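Local coordinates for core protein VP4 (Bluetongue virus, PDB 2JHP) that caps viral messenger RNA inside the virus core, combining several capping activities, including methyl transfer from S-adenosylmethionine, on one elongated chain, at residues Y322-P327 against R337-L342; C518-L523 against G562-D567; T11-H16 against I70-N75. All blocks are in the same frame, centred on the assembly; numbering follows the deposited sequence.

Contact 1: residues Y322-P327 against R337-L342; sequences YLFPQP and RNFMRL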
ATOM      1  N   TYR A 322       0.635  -7.455 -27.333  1.00 19.60           N
ATOM      2  CA  TYR A 322      -0.306  -8.361 -26.675  1.00 17.14           C
ATOM      3  C   TYR A 322      -1.691  -8.247 -27.292  1.00 20.35           C
ATOM      4  O   TYR A 322      -2.033  -7.228 -27.883  1.00 19.93           O
ATOM      5  CB  TYR A 322      -0.430  -8.070 -25.172  1.00 17.75           C
ATOM      6  CG  TYR A 322       0.844  -8.128 -24.350  1.00 27.40           C
ATOM      7  CD1 TYR A 322       1.255  -7.028 -23.615  1.00 22.41           C
ATOM      8  CD2 TYR A 322       1.617  -9.292 -24.281  1.00 15.17           C
ATOM      9  CE1 TYR A 322       2.409  -7.073 -22.842  1.00 27.49           C
ATOM     10  CE2 TYR A 322       2.775  -9.345 -23.517  1.00 36.88           C
ATOM     11  CZ  TYR A 322       3.163  -8.234 -22.798  1.00 79.43           C
ATOM     12  OH  TYR A 322       4.305  -8.280 -22.034  1.00 16.47           O
ATOM     13  N   LEU A 323      -2.471  -9.313 -27.158  1.00 18.00           N
ATOM     14  CA  LEU A 323      -3.910  -9.260 -27.367  1.00 18.37           C
ATOM     15  C   LEU A 323      -4.575  -9.701 -26.068  1.00 16.67           C
ATOM     16  O   LEU A 323      -4.230 -10.744 -25.502  1.00 18.16           O
ATOM     17  CB  LEU A 323      -4.346 -10.163 -28.524  1.00 13.10           C
ATOM     18  CG  LEU A 323      -3.743  -9.940 -29.917  1.00 36.47           C
ATOM     19  CD1 LEU A 323      -4.083 -11.115 -30.846  1.00-11.87           C
ATOM     20  CD2 LEU A 323      -4.191  -8.627 -30.536  1.00  9.61           C
ATOM     21  N   PHE A 324      -5.505  -8.899 -25.564  1.00 21.72           N
ATOM     22  CA  PHE A 324      -6.199  -9.313 -24.353  1.00 17.19           C
ATOM     23  C   PHE A 324      -7.690  -9.052 -24.315  1.00 16.02           C
ATOM     24  O   PHE A 324      -8.208  -8.257 -25.097  1.00 17.75           O
ATOM     25  CB  PHE A 324      -5.521  -8.785 -23.086  1.00 31.06           C
ATOM     26  CG  PHE A 324      -4.889  -7.439 -23.228  1.00 34.04           C
ATOM     27  CD1 PHE A 324      -5.619  -6.352 -23.686  1.00 31.80           C
ATOM     28  CD2 PHE A 324      -3.560  -7.257 -22.855  1.00 27.51           C
ATOM     29  CE1 PHE A 324      -5.028  -5.094 -23.791  1.00 31.78           C
ATOM     30  CE2 PHE A 324      -2.950  -6.007 -22.950  1.00 25.64           C
ATOM     31  CZ  PHE A 324      -3.687  -4.921 -23.416  1.00 25.00           C
ATOM     32  N   PRO A 325      -8.386  -9.750 -23.399  1.00 24.38           N
ATOM     33  CA  PRO A 325      -9.827  -9.584 -23.242  1.00 19.53           C
ATOM     34  C   PRO A 325     -10.171  -8.203 -22.697  1.00 24.09           C
ATOM     35  O   PRO A 325      -9.315  -7.526 -22.126  1.00 20.03           O
ATOM     36  CB  PRO A 325     -10.205 -10.673 -22.232  1.00 16.00           C
ATOM     37  CG  PRO A 325      -9.024 -11.596 -22.170  1.00 18.67           C
ATOM     38  CD  PRO A 325      -7.839 -10.742 -22.454  1.00 14.59           C
ATOM     39  N   GLN A 326     -11.420  -7.798 -22.895  1.00 18.81           N
ATOM     40  CA  GLN A 326     -11.885  -6.469 -22.516  1.00 16.26           C
ATOM     41  C   GLN A 326     -12.794  -6.522 -21.298  1.00 16.25           C
ATOM     42  O   GLN A 326     -13.828  -7.188 -21.327  1.00 28.87           O
ATOM     43  CB  GLN A 326     -12.637  -5.808 -23.672  1.00 -9.33           C
ATOM     44  CG  GLN A 326     -11.875  -5.809 -24.984  1.00 11.93           C
ATOM     45  CD  GLN A 326     -12.489  -4.873 -25.984  1.00 17.96           C
ATOM     46  OE1 GLN A 326     -12.544  -3.663 -25.763  1.00 22.93           O
ATOM     47  NE2 GLN A 326     -12.963  -5.419 -27.091  1.00 17.85           N
ATOM     48  N   PRO A 327     -12.401  -5.825 -20.220  1.00 18.87           N
ATOM     49  CA  PRO A 327     -13.251  -5.706 -19.039  1.00 15.58           C
ATOM     50  C   PRO A 327     -14.562  -5.016 -19.400  1.00 15.36           C
ATOM     51  O   PRO A 327     -14.552  -4.039 -20.149  1.00 20.80           O
ATOM     52  CB  PRO A 327     -12.430  -4.818 -18.092  1.00 24.39           C
ATOM     53  CG  PRO A 327     -11.060  -4.839 -18.608  1.00 16.57           C
ATOM     54  CD  PRO A 327     -11.127  -5.102 -20.067  1.00 21.31           C
ATOM     55  N   ARG A 337      -8.519  -6.313 -27.446  1.00 21.15           N
ATOM     56  CA  ARG A 337      -7.731  -5.102 -27.640  1.00 12.65           C
ATOM     57  C   ARG A 337      -6.292  -5.471 -27.940  1.00 17.31           C
ATOM     58  O   ARG A 337      -5.741  -6.416 -27.371  1.00 24.63           O
ATOM     59  CB  ARG A 337      -7.814  -4.177 -26.425  1.00  7.10           C
ATOM     60  CG  ARG A 337      -9.165  -3.509 -26.239  1.00 22.09           C
ATOM     61  CD  ARG A 337      -9.483  -2.571 -27.384  1.00  6.06           C
ATOM     62  NE  ARG A 337     -10.905  -2.250 -27.435  1.00  4.35           N
ATOM     63  CZ  ARG A 337     -11.476  -1.479 -28.358  1.00 39.15           C
ATOM     64  NH1 ARG A 337     -10.748  -0.909 -29.312  1.00 12.92           N
ATOM     65  NH2 ARG A 337     -12.783  -1.261 -28.319  1.00 13.17           N
ATOM     66  N   ASN A 338      -5.704  -4.733 -28.868  1.00 19.22           N
ATOM     67  CA  ASN A 338      -4.348  -4.985 -29.297  1.00 15.04           C
ATOM     68  C   ASN A 338      -3.453  -3.949 -28.677  1.00 22.76           C
ATOM     69  O   ASN A 338      -3.493  -2.782 -29.062  1.00 22.65           O
ATOM     70  CB  ASN A 338      -4.255  -4.915 -30.822  1.00 24.31           C
ATOM     71  CG  ASN A 338      -2.891  -5.324 -31.351  1.00 26.33           C
ATOM     72  OD1 ASN A 338      -2.673  -5.323 -32.554  1.00 29.22           O
ATOM     73  ND2 ASN A 338      -1.971  -5.668 -30.461  1.00  9.37           N
ATOM     74  N   PHE A 339      -2.670  -4.373 -27.692  1.00 25.58           N
ATOM     75  CA  PHE A 339      -1.676  -3.499 -27.104  1.00 19.64           C
ATOM     76  C   PHE A 339      -0.359  -3.602 -27.873  1.00 20.79           C
ATOM     77  O   PHE A 339       0.128  -4.705 -28.160  1.00 22.77           O
ATOM     78  CB  PHE A 339      -1.466  -3.790 -25.611  1.00  9.78           C
ATOM     79  CG  PHE A 339      -0.322  -3.023 -25.010  1.00 42.18           C
ATOM     80  CD1 PHE A 339      -0.417  -1.649 -24.805  1.00 15.17           C
ATOM     81  CD2 PHE A 339       0.864  -3.665 -24.682  1.00 14.55           C
ATOM     82  CE1 PHE A 339       0.645  -0.938 -24.267  1.00 13.46           C
ATOM     83  CE2 PHE A 339       1.929  -2.962 -24.146  1.00 18.33           C
ATOM     84  CZ  PHE A 339       1.822  -1.598 -23.937  1.00 26.72           C
ATOM     85  N   MET A 340       0.200  -2.442 -28.199  1.00 19.58           N
ATOM     86  CA  MET A 340       1.431  -2.363 -28.956  1.00 15.12           C
ATOM     87  C   MET A 340       2.424  -1.535 -28.155  1.00 16.29           C
ATOM     88  O   MET A 340       2.184  -0.352 -27.896  1.00 24.03           O
ATOM     89  CB  MET A 340       1.187  -1.703 -30.323  1.00  7.01           C
ATOM     90  CG  MET A 340       0.182  -2.409 -31.254  1.00 16.83           C
ATOM     91  SD  MET A 340      -0.190  -1.511 -32.791  1.00 20.02           S
ATOM     92  CE  MET A 340       1.416  -1.483 -33.564  1.00  8.55           C
ATOM     93  N   ARG A 341       3.528  -2.160 -27.740  1.00 -7.66           N
ATOM     94  CA  ARG A 341       4.617  -1.435 -27.088  1.00  1.04           C
ATOM     95  C   ARG A 341       5.579  -0.968 -28.164  1.00  8.94           C
ATOM     96  O   ARG A 341       6.089  -1.767 -28.955  1.00 11.49           O
ATOM     97  CB  ARG A 341       5.334  -2.299 -26.063  1.00  2.72           C
ATOM     98  CG  ARG A 341       6.127  -1.474 -25.034  1.00-10.83           C
ATOM     99  CD  ARG A 341       7.569  -1.905 -24.995  1.00 35.94           C
ATOM    100  NE  ARG A 341       8.315  -1.372 -26.122  1.00 14.37           N
ATOM    101  CZ  ARG A 341       9.367  -1.956 -26.680  1.00 59.21           C
ATOM    102  NH1 ARG A 341       9.815  -3.119 -26.223  1.00 -3.44           N
ATOM    103  NH2 ARG A 341       9.967  -1.374 -27.706  1.00 47.36           N
ATOM    104  N   LEU A 342       5.802   0.336 -28.203  1.00 17.16           N
ATOM    105  CA  LEU A 342       6.591   0.937 -29.261  1.00 18.90           C
ATOM    106  C   LEU A 342       7.837   1.616 -28.702  1.00 22.12           C
ATOM    107  O   LEU A 342       8.087   1.586 -27.507  1.00 16.07           O
ATOM    108  CB  LEU A 342       5.736   1.946 -30.037  1.00 25.93           C
ATOM    109  CG  LEU A 342       4.425   1.471 -30.660  1.00 27.22           C
ATOM    110  CD1 LEU A 342       3.588   2.659 -31.126  1.00 -8.96           C
ATOM    111  CD2 LEU A 342       4.682   0.523 -31.815  1.00 -9.90           C
TER
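The carbonyl oxygen of Y322 takes two N-H groups from the facing strand. F339 N reaches Y322 O at 2.9 Å, and N338 ND2 adds a weak bond to it. The N338 amide can do this because its CG lies anti to the backbone N (chi1 -174°), beside its own carbonyl carbon; CD2 of L323 then packs against N338 CG at 3.6 Å. Y322 N returns a bond to F339 O, and the F324-R337 pair exchanges two more, so the hydrogen-bonded pairs Y322-F339 and F324-R337 flank the non-hydrogen-bonded pair L323-N338. This antiparallel hairpin closes one edge of a seven-stranded sheet in the order 3-2-1-4-5-7-6, the class I methyltransferase fold. On the face turned to helices 178-186 and 380-391, three aromatic rings pack together alongside R337: Y322 and F339 run side by side, Y322 CD1 lying 3.5 Å from F339 CD2, while CZ of F324 presses on F339 CB. The hydroxyl of Y322 bonds to H353 ND1. Beyond the strand pairing, Q326 OE1 receives R337 NE at 2.7 Å, nearly straight at 165°. The oxygen sits in the guanidinium plane, but the donor stands above the amide plane, the two groups being almost perpendicular. Arginine suits this place because NE can serve Q326 while NH2 keeps a salt bridge with D265; its side chain lies about 7 Å from a bound S-adenosylhomocysteine.

Contact 2: residues C518-L523 against G562-D567; sequences CRFIGL and GAYVTD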
ATOM      1  N   CYS A 518       8.678   4.167  23.208  1.00 14.39           N
ATOM      2  CA  CYS A 518       8.416   3.517  24.488  1.00 10.24           C
ATOM      3  C   CYS A 518       6.942   3.423  24.847  1.00 22.42           C
ATOM      4  O   CYS A 518       6.306   4.417  25.199  1.00 32.07           O
ATOM      5  CB  CYS A 518       9.174   4.231  25.611  1.00 19.29           C
ATOM      6  SG  CYS A 518      10.954   4.267  25.375  1.00 17.51           S
ATOM      7  N   ARG A 519       6.413   2.207  24.750  1.00 18.99           N
ATOM      8  CA  ARG A 519       5.073   1.899  25.233  1.00 14.08           C
ATOM      9  C   ARG A 519       5.158   0.713  26.194  1.00 13.34           C
ATOM     10  O   ARG A 519       4.873   0.860  27.377  1.00 11.54           O
ATOM     11  CB  ARG A 519       4.108   1.668  24.061  1.00  4.23           C
ATOM     12  CG  ARG A 519       3.730   2.983  23.325  1.00 -9.34           C
ATOM     13  CD  ARG A 519       3.448   2.804  21.842  1.00 16.13           C
ATOM     14  NE  ARG A 519       4.691   2.694  21.079  1.00-10.48           N
ATOM     15  CZ  ARG A 519       5.052   1.633  20.367  1.00  6.21           C
ATOM     16  NH1 ARG A 519       4.248   0.571  20.278  1.00-12.60           N
ATOM     17  NH2 ARG A 519       6.215   1.641  19.728  1.00-11.37           N
ATOM     18  N   PHE A 520       5.595  -0.438  25.678  1.00 -7.66           N
ATOM     19  CA  PHE A 520       5.869  -1.668  26.443  1.00 18.26           C
ATOM     20  C   PHE A 520       4.660  -2.173  27.224  1.00 18.31           C
ATOM     21  O   PHE A 520       4.781  -2.619  28.378  1.00 17.50           O
ATOM     22  CB  PHE A 520       7.089  -1.508  27.360  1.00 39.19           C
ATOM     23  CG  PHE A 520       8.335  -1.088  26.643  1.00 15.63           C
ATOM     24  CD1 PHE A 520       8.957   0.114  26.962  1.00 31.57           C
ATOM     25  CD2 PHE A 520       8.890  -1.889  25.642  1.00 20.20           C
ATOM     26  CE1 PHE A 520      10.109   0.510  26.307  1.00  8.75           C
ATOM     27  CE2 PHE A 520      10.037  -1.497  24.971  1.00 33.76           C
ATOM     28  CZ  PHE A 520      10.649  -0.294  25.309  1.00 11.70           C
ATOM     29  N   ILE A 521       3.500  -2.097  26.579  1.00 21.72           N
ATOM     30  CA  ILE A 521       2.241  -2.517  27.179  1.00 20.20           C
ATOM     31  C   ILE A 521       2.262  -4.030  27.407  1.00 14.07           C
ATOM     32  O   ILE A 521       2.541  -4.808  26.490  1.00 21.78           O
ATOM     33  CB  ILE A 521       1.017  -2.096  26.311  1.00 12.43           C
ATOM     34  CG1 ILE A 521       0.963  -0.566  26.125  1.00 22.83           C
ATOM     35  CG2 ILE A 521      -0.281  -2.648  26.896  1.00 10.10           C
ATOM     36  CD1 ILE A 521       0.837   0.247  27.415  1.00  4.69           C
ATOM     37  N   GLY A 522       1.996  -4.428  28.645  1.00 20.26           N
ATOM     38  CA  GLY A 522       1.954  -5.832  28.990  1.00 -6.06           C
ATOM     39  C   GLY A 522       3.265  -6.401  29.493  1.00 10.30           C
ATOM     40  O   GLY A 522       3.335  -7.591  29.839  1.00 13.43           O
ATOM     41  N   LEU A 523       4.294  -5.558  29.564  1.00  8.88           N
ATOM     42  CA  LEU A 523       5.631  -5.992  29.963  1.00 10.43           C
ATOM     43  C   LEU A 523       5.662  -6.804  31.265  1.00  9.65           C
ATOM     44  O   LEU A 523       6.396  -7.787  31.363  1.00 20.45           O
ATOM     45  CB  LEU A 523       6.594  -4.800  30.042  1.00  7.45           C
ATOM     46  CG  LEU A 523       8.090  -5.107  30.212  1.00 15.83           C
ATOM     47  CD1 LEU A 523       8.663  -5.790  28.974  1.00 17.35           C
ATOM     48  CD2 LEU A 523       8.852  -3.835  30.524  1.00  9.88           C
ATOM     49  N   GLY A 562       9.538 -11.768  22.617  1.00 25.36           N
ATOM     50  CA  GLY A 562       9.154 -11.782  21.207  1.00 12.70           C
ATOM     51  C   GLY A 562       7.892 -10.968  20.959  1.00 10.54           C
ATOM     52  O   GLY A 562       7.288 -11.046  19.884  1.00 22.77           O
ATOM     53  N   ALA A 563       7.510 -10.174  21.953  1.00 17.15           N
ATOM     54  CA  ALA A 563       6.266  -9.436  21.932  1.00 15.98           C
ATOM     55  C   ALA A 563       6.408  -7.978  21.467  1.00 11.56           C
ATOM     56  O   ALA A 563       5.410  -7.343  21.126  1.00 27.35           O
ATOM     57  CB  ALA A 563       5.617  -9.498  23.305  1.00 15.41           C
ATOM     58  N   TYR A 564       7.636  -7.449  21.456  1.00 26.00           N
ATOM     59  CA  TYR A 564       7.868  -6.026  21.112  1.00 15.11           C
ATOM     60  C   TYR A 564       8.844  -5.785  19.971  1.00 17.67           C
ATOM     61  O   TYR A 564       9.763  -6.577  19.740  1.00 18.76           O
ATOM     62  CB  TYR A 564       8.309  -5.211  22.343  1.00  3.83           C
ATOM     63  CG  TYR A 564       7.426  -5.467  23.542  1.00-10.96           C
ATOM     64  CD1 TYR A 564       7.821  -6.357  24.543  1.00 58.27           C
ATOM     65  CD2 TYR A 564       6.162  -4.868  23.646  1.00 -9.34           C
ATOM     66  CE1 TYR A 564       7.004  -6.621  25.618  1.00 14.58           C
ATOM     67  CE2 TYR A 564       5.339  -5.133  24.753  1.00-12.09           C
ATOM     68  CZ  TYR A 564       5.773  -6.004  25.715  1.00 46.74           C
ATOM     69  OH  TYR A 564       4.955  -6.245  26.776  1.00 22.57           O
ATOM     70  N   VAL A 565       8.611  -4.684  19.259  1.00 16.60           N
ATOM     71  CA  VAL A 565       9.579  -4.139  18.303  1.00 16.81           C
ATOM     72  C   VAL A 565       9.815  -2.669  18.601  1.00 27.28           C
ATOM     73  O   VAL A 565       8.959  -1.835  18.331  1.00 26.08           O
ATOM     74  CB  VAL A 565       9.098  -4.262  16.833  1.00 14.30           C
ATOM     75  CG1 VAL A 565      10.142  -3.677  15.889  1.00 11.88           C
ATOM     76  CG2 VAL A 565       8.789  -5.716  16.476  1.00 13.26           C
ATOM     77  N   THR A 566      10.971  -2.355  19.170  1.00 30.66           N
ATOM     78  CA  THR A 566      11.381  -0.958  19.346  1.00 27.74           C
ATOM     79  C   THR A 566      12.832  -0.762  18.897  1.00 27.64           C
ATOM     80  O   THR A 566      13.514  -1.739  18.582  1.00 14.30           O
ATOM     81  CB  THR A 566      11.174  -0.477  20.797  1.00 27.37           C
ATOM     82  OG1 THR A 566      11.235   0.954  20.842  1.00 46.55           O
ATOM     83  CG2 THR A 566      12.230  -1.084  21.742  1.00 -4.04           C
ATOM     84  N   ASP A 567      13.295   0.491  18.869  1.00  4.64           N
ATOM     85  CA  ASP A 567      14.619   0.829  18.317  1.00 -6.18           C
ATOM     86  C   ASP A 567      15.722   0.784  19.377  1.00  8.07           C
ATOM     87  O   ASP A 567      15.803   1.652  20.248  1.00 17.20           O
ATOM     88  CB  ASP A 567      14.587   2.178  17.572  1.00 -6.81           C
ATOM     89  CG  ASP A 567      15.859   2.433  16.751  1.00 14.12           C
ATOM     90  OD1 ASP A 567      16.234   1.569  15.935  1.00 32.95           O
ATOM     91  OD2 ASP A 567      16.485   3.505  16.901  1.00  5.36           O
TER
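F520 comes first along 518-523 to meet the other segment, turning the edge of its ring to the face of Y564. The pair is T-shaped, with planes at 78° and centroids 6.0 Å apart. Another part of the F520 rim, at CE2, meets CG2 of T566 at 3.9 Å. T566 turns this methyl to the ring because its OG1 lies anti to the backbone N (chi1 -164°), where it bonds to L517 O; threonine thus serves an apolar and a polar neighbour at once. The backbone of F520 is touched as well, its CA resting against Y564 CE2. At I521 the carbonyl oxygen accepts the Y564 hydroxyl, OH to O 2.8 Å. Tyrosine suits its place by offering a ring face to F520 and a hydroxyl to I521 O. This oxygen lies in the plane of the tyrosine ring, whereas the hydroxyl stands well above the carbonyl plane. The I521 side chain turns instead to W38 and N41 of helix 34-41. F520 to L523 form a type II beta turn, closed by L523 N on F520 O at 3.2 Å. G522 has positive phi (92°), and a CB there would press against the preceding carbonyl oxygen, so glycine suits the position; it is also the N-cap of helix 523-533. L523, the first residue of that helix, lays CD1 on Y564 CE1 at 3.8 Å, obliquely to the ring. Its side chain also packs on H554, V557 and T558 of helix 551-561, the helix that leads into 562-567.

Contact 3: residues T11-H16 against I70-N75; sequences TNELSH and ISTHKN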
ATOM      1  N   THR A  11     -18.044   5.087  23.897  1.00 17.22           N
ATOM      2  CA  THR A  11     -18.623   6.195  24.654  1.00 18.97           C
ATOM      3  C   THR A  11     -19.817   5.719  25.484  1.00 25.66           C
ATOM      4  O   THR A  11     -20.280   4.584  25.334  1.00 23.31           O
ATOM      5  CB  THR A  11     -19.019   7.382  23.744  1.00 32.64           C
ATOM      6  OG1 THR A  11     -19.979   6.956  22.766  1.00 -6.97           O
ATOM      7  CG2 THR A  11     -17.796   7.940  23.039  1.00 -5.55           C
ATOM      8  N   ASN A  12     -20.310   6.600  26.348  1.00 27.98           N
ATOM      9  CA  ASN A  12     -21.230   6.216  27.417  1.00 32.35           C
ATOM     10  C   ASN A  12     -22.551   5.590  26.986  1.00 21.90           C
ATOM     11  O   ASN A  12     -23.010   4.629  27.609  1.00 37.19           O
ATOM     12  CB  ASN A  12     -21.473   7.398  28.364  1.00 34.13           C
ATOM     13  CG  ASN A  12     -20.245   7.740  29.195  1.00 63.40           C
ATOM     14  OD1 ASN A  12     -19.712   8.847  29.110  1.00 38.11           O
ATOM     15  ND2 ASN A  12     -19.783   6.782  29.994  1.00 52.95           N
ATOM     16  N   GLU A  13     -23.148   6.119  25.916  1.00 17.82           N
ATOM     17  CA  GLU A  13     -24.464   5.656  25.450  1.00  5.14           C
ATOM     18  C   GLU A  13     -24.417   4.206  24.970  1.00 10.23           C
ATOM     19  O   GLU A  13     -25.450   3.590  24.720  1.00  8.79           O
ATOM     20  CB  GLU A  13     -25.022   6.589  24.355  1.00 -7.84           C
ATOM     21  CG  GLU A  13     -24.524   6.327  22.922  1.00-14.73           C
ATOM     22  CD  GLU A  13     -23.075   6.767  22.641  1.00 29.28           C
ATOM     23  OE1 GLU A  13     -22.350   7.211  23.565  1.00-12.20           O
ATOM     24  OE2 GLU A  13     -22.656   6.663  21.468  1.00 12.85           O
ATOM     25  N   LEU A  14     -23.203   3.670  24.885  1.00 10.02           N
ATOM     26  CA  LEU A  14     -22.921   2.396  24.240  1.00 17.76           C
ATOM     27  C   LEU A  14     -22.403   1.405  25.277  1.00 29.53           C
ATOM     28  O   LEU A  14     -22.512   0.187  25.105  1.00 31.14           O
ATOM     29  CB  LEU A  14     -21.849   2.632  23.173  1.00 22.03           C
ATOM     30  CG  LEU A  14     -21.962   2.132  21.732  1.00 12.60           C
ATOM     31  CD1 LEU A  14     -23.312   2.429  21.117  1.00 -0.95           C
ATOM     32  CD2 LEU A  14     -20.869   2.768  20.890  1.00 13.39           C
ATOM     33  N   SER A  15     -21.854   1.956  26.359  1.00 26.57           N
ATOM     34  CA  SER A  15     -21.188   1.204  27.427  1.00 22.79           C
ATOM     35  C   SER A  15     -21.954  -0.005  27.982  1.00 22.56           C
ATOM     36  O   SER A  15     -21.341  -0.990  28.395  1.00 31.53           O
ATOM     37  CB  SER A  15     -20.841   2.155  28.573  1.00 20.98           C
ATOM     38  OG  SER A  15     -20.557   1.441  29.761  1.00 47.98           O
ATOM     39  N   HIS A  16     -23.280   0.081  28.006  1.00 20.71           N
ATOM     40  CA  HIS A  16     -24.108  -0.966  28.597  1.00 20.43           C
ATOM     41  C   HIS A  16     -24.131  -2.269  27.786  1.00 19.66           C
ATOM     42  O   HIS A  16     -24.288  -3.349  28.361  1.00 14.99           O
ATOM     43  CB  HIS A  16     -25.532  -0.448  28.826  1.00 14.26           C
ATOM     44  CG  HIS A  16     -26.268  -0.129  27.563  1.00 51.74           C
ATOM     45  ND1 HIS A  16     -25.936   0.941  26.758  1.00 -5.47           N
ATOM     46  CD2 HIS A  16     -27.317  -0.744  26.964  1.00 16.12           C
ATOM     47  CE1 HIS A  16     -26.749   0.969  25.715  1.00 17.35           C
ATOM     48  NE2 HIS A  16     -27.597  -0.040  25.818  1.00 -4.52           N
ATOM     49  N   ILE A  70     -14.959   4.238  19.453  1.00 13.26           N
ATOM     50  CA  ILE A  70     -16.228   3.761  18.907  1.00 12.30           C
ATOM     51  C   ILE A  70     -17.390   4.521  19.544  1.00 15.58           C
ATOM     52  O   ILE A  70     -17.468   4.619  20.770  1.00 22.02           O
ATOM     53  CB  ILE A  70     -16.418   2.242  19.155  1.00 15.33           C
ATOM     54  CG1 ILE A  70     -15.246   1.432  18.595  1.00 23.16           C
ATOM     55  CG2 ILE A  70     -17.712   1.749  18.545  1.00 10.45           C
ATOM     56  CD1 ILE A  70     -14.420   0.753  19.647  1.00 14.34           C
ATOM     57  N   SER A  71     -18.290   5.054  18.717  1.00 11.81           N
ATOM     58  CA  SER A  71     -19.461   5.793  19.215  1.00 -4.42           C
ATOM     59  C   SER A  71     -20.564   5.924  18.172  1.00 10.10           C
ATOM     60  O   SER A  71     -20.344   5.658  16.989  1.00 12.50           O
ATOM     61  CB  SER A  71     -19.057   7.203  19.679  1.00  7.82           C
ATOM     62  OG  SER A  71     -20.177   7.929  20.167  1.00 13.73           O
ATOM     63  N   THR A  72     -21.749   6.336  18.621  1.00 14.49           N
ATOM     64  CA  THR A  72     -22.806   6.765  17.711  1.00  9.69           C
ATOM     65  C   THR A  72     -22.522   8.196  17.253  1.00 18.40           C
ATOM     66  O   THR A  72     -22.809   8.557  16.111  1.00 15.94           O
ATOM     67  CB  THR A  72     -24.227   6.682  18.345  1.00  4.64           C
ATOM     68  OG1 THR A  72     -24.299   7.510  19.513  1.00 20.09           O
ATOM     69  CG2 THR A  72     -24.581   5.240  18.711  1.00-10.39           C
ATOM     70  N   HIS A  73     -21.934   8.988  18.153  1.00 22.98           N
ATOM     71  CA  HIS A  73     -21.616  10.401  17.910  1.00 10.38           C
ATOM     72  C   HIS A  73     -20.449  10.578  16.921  1.00 -0.65           C
ATOM     73  O   HIS A  73     -19.692   9.642  16.667  1.00  4.83           O
ATOM     74  CB  HIS A  73     -21.330  11.122  19.240  1.00 12.99           C
ATOM     75  CG  HIS A  73     -22.393  10.923  20.285  1.00  8.13           C
ATOM     76  ND1 HIS A  73     -22.107  10.478  21.560  1.00 30.41           N
ATOM     77  CD2 HIS A  73     -23.737  11.103  20.243  1.00 -2.89           C
ATOM     78  CE1 HIS A  73     -23.227  10.396  22.257  1.00  7.26           C
ATOM     79  NE2 HIS A  73     -24.231  10.766  21.480  1.00 36.25           N
ATOM     80  N   LYS A  74     -20.311  11.777  16.355  1.00  6.09           N
ATOM     81  CA  LYS A  74     -19.295  12.023  15.325  1.00 11.47           C
ATOM     82  C   LYS A  74     -17.864  12.001  15.870  1.00 15.56           C
ATOM     83  O   LYS A  74     -16.943  11.556  15.183  1.00 16.18           O
ATOM     84  CB  LYS A  74     -19.553  13.342  14.590  1.00 11.94           C
ATOM     85  CG  LYS A  74     -18.979  13.367  13.167  1.00 12.91           C
ATOM     86  CD  LYS A  74     -18.652  14.783  12.665  1.00 21.75           C
ATOM     87  CE  LYS A  74     -17.248  15.244  13.089  1.00 13.31           C
ATOM     88  NZ  LYS A  74     -16.141  14.501  12.415  1.00 44.00           N
ATOM     89  N   ASN A  75     -17.676  12.486  17.094  1.00 12.20           N
ATOM     90  CA  ASN A  75     -16.335  12.551  17.685  1.00 17.88           C
ATOM     91  C   ASN A  75     -16.300  12.513  19.205  1.00 23.53           C
ATOM     92  O   ASN A  75     -17.341  12.534  19.860  1.00 17.32           O
ATOM     93  CB  ASN A  75     -15.562  13.767  17.162  1.00 22.41           C
ATOM     94  CG  ASN A  75     -16.357  15.038  17.238  1.00 -0.78           C
ATOM     95  OD1 ASN A  75     -16.989  15.335  18.254  1.00 59.22           O
ATOM     96  ND2 ASN A  75     -16.323  15.810  16.163  1.00 49.60           N
TER
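E13 reaches across to T72 and gives one carboxylate oxygen to two donors: T72 OG1 lies 2.7 Å from E13 OE2, and T72 N lies 3.0 Å from the same oxygen. The backbone bond is nearly straight (166°) and meets the oxygen close to the line of its C-O bond; the hydroxyl approaches from above the carboxylate plane. The other oxygen, OE1, accepts T11 OG1 on its syn side. The bend at chi2 (-74°) folds the E13 carboxylate back so that OE1 meets T11 while OE2 faces T72. S71 OG lies between T11 OG1 (2.8 Å) and E13 OE2 (3.1 Å), within hydrogen-bonding distance of both. S71 OG also accepts H73 N at 2.9 Å, an ST turn that bends the chain as it leaves the strand. One face of the H73 ring then lies near E13 OE2, which is offset toward the rim. Beside this polar cluster L14 adds an apolar contact, its CD2 resting on S71 CA at 3.7 Å and near I70 CG2. T11 N bonds to I70 O, 3.2 Å away, carrying the pairing just past strand 7-10. The two segments thus leave neighbouring parallel strands, 7-10 and 67-71, at their C-terminal ends within a five-stranded sheet; one runs on into helix 15-18, and strand 87-88 flanks the other.

In the fold
Along the chain contact 3 comes first, then contact 1, then contact 2, each closing before the next opens. Contact 1 lies across the chain's centre from the others, its centre about 51 Å from that of contact 2 and 52 Å from that of contact 3. Contacts 2 and 3 are nearer, about 30 Å between centres. No two touch. Contact 3 belongs to the N-terminal parallel sheet and contact 1 to a methyltransferase sheet; contact 2 joins loops among C-terminal helices. That helical region packs on W38 of helix 34-41 and is tied by salt bridges of R519 and D567 to strand 466-469 of a second sheet with methyltransferase strand order, consistent with distinct capping modules joined in one chain.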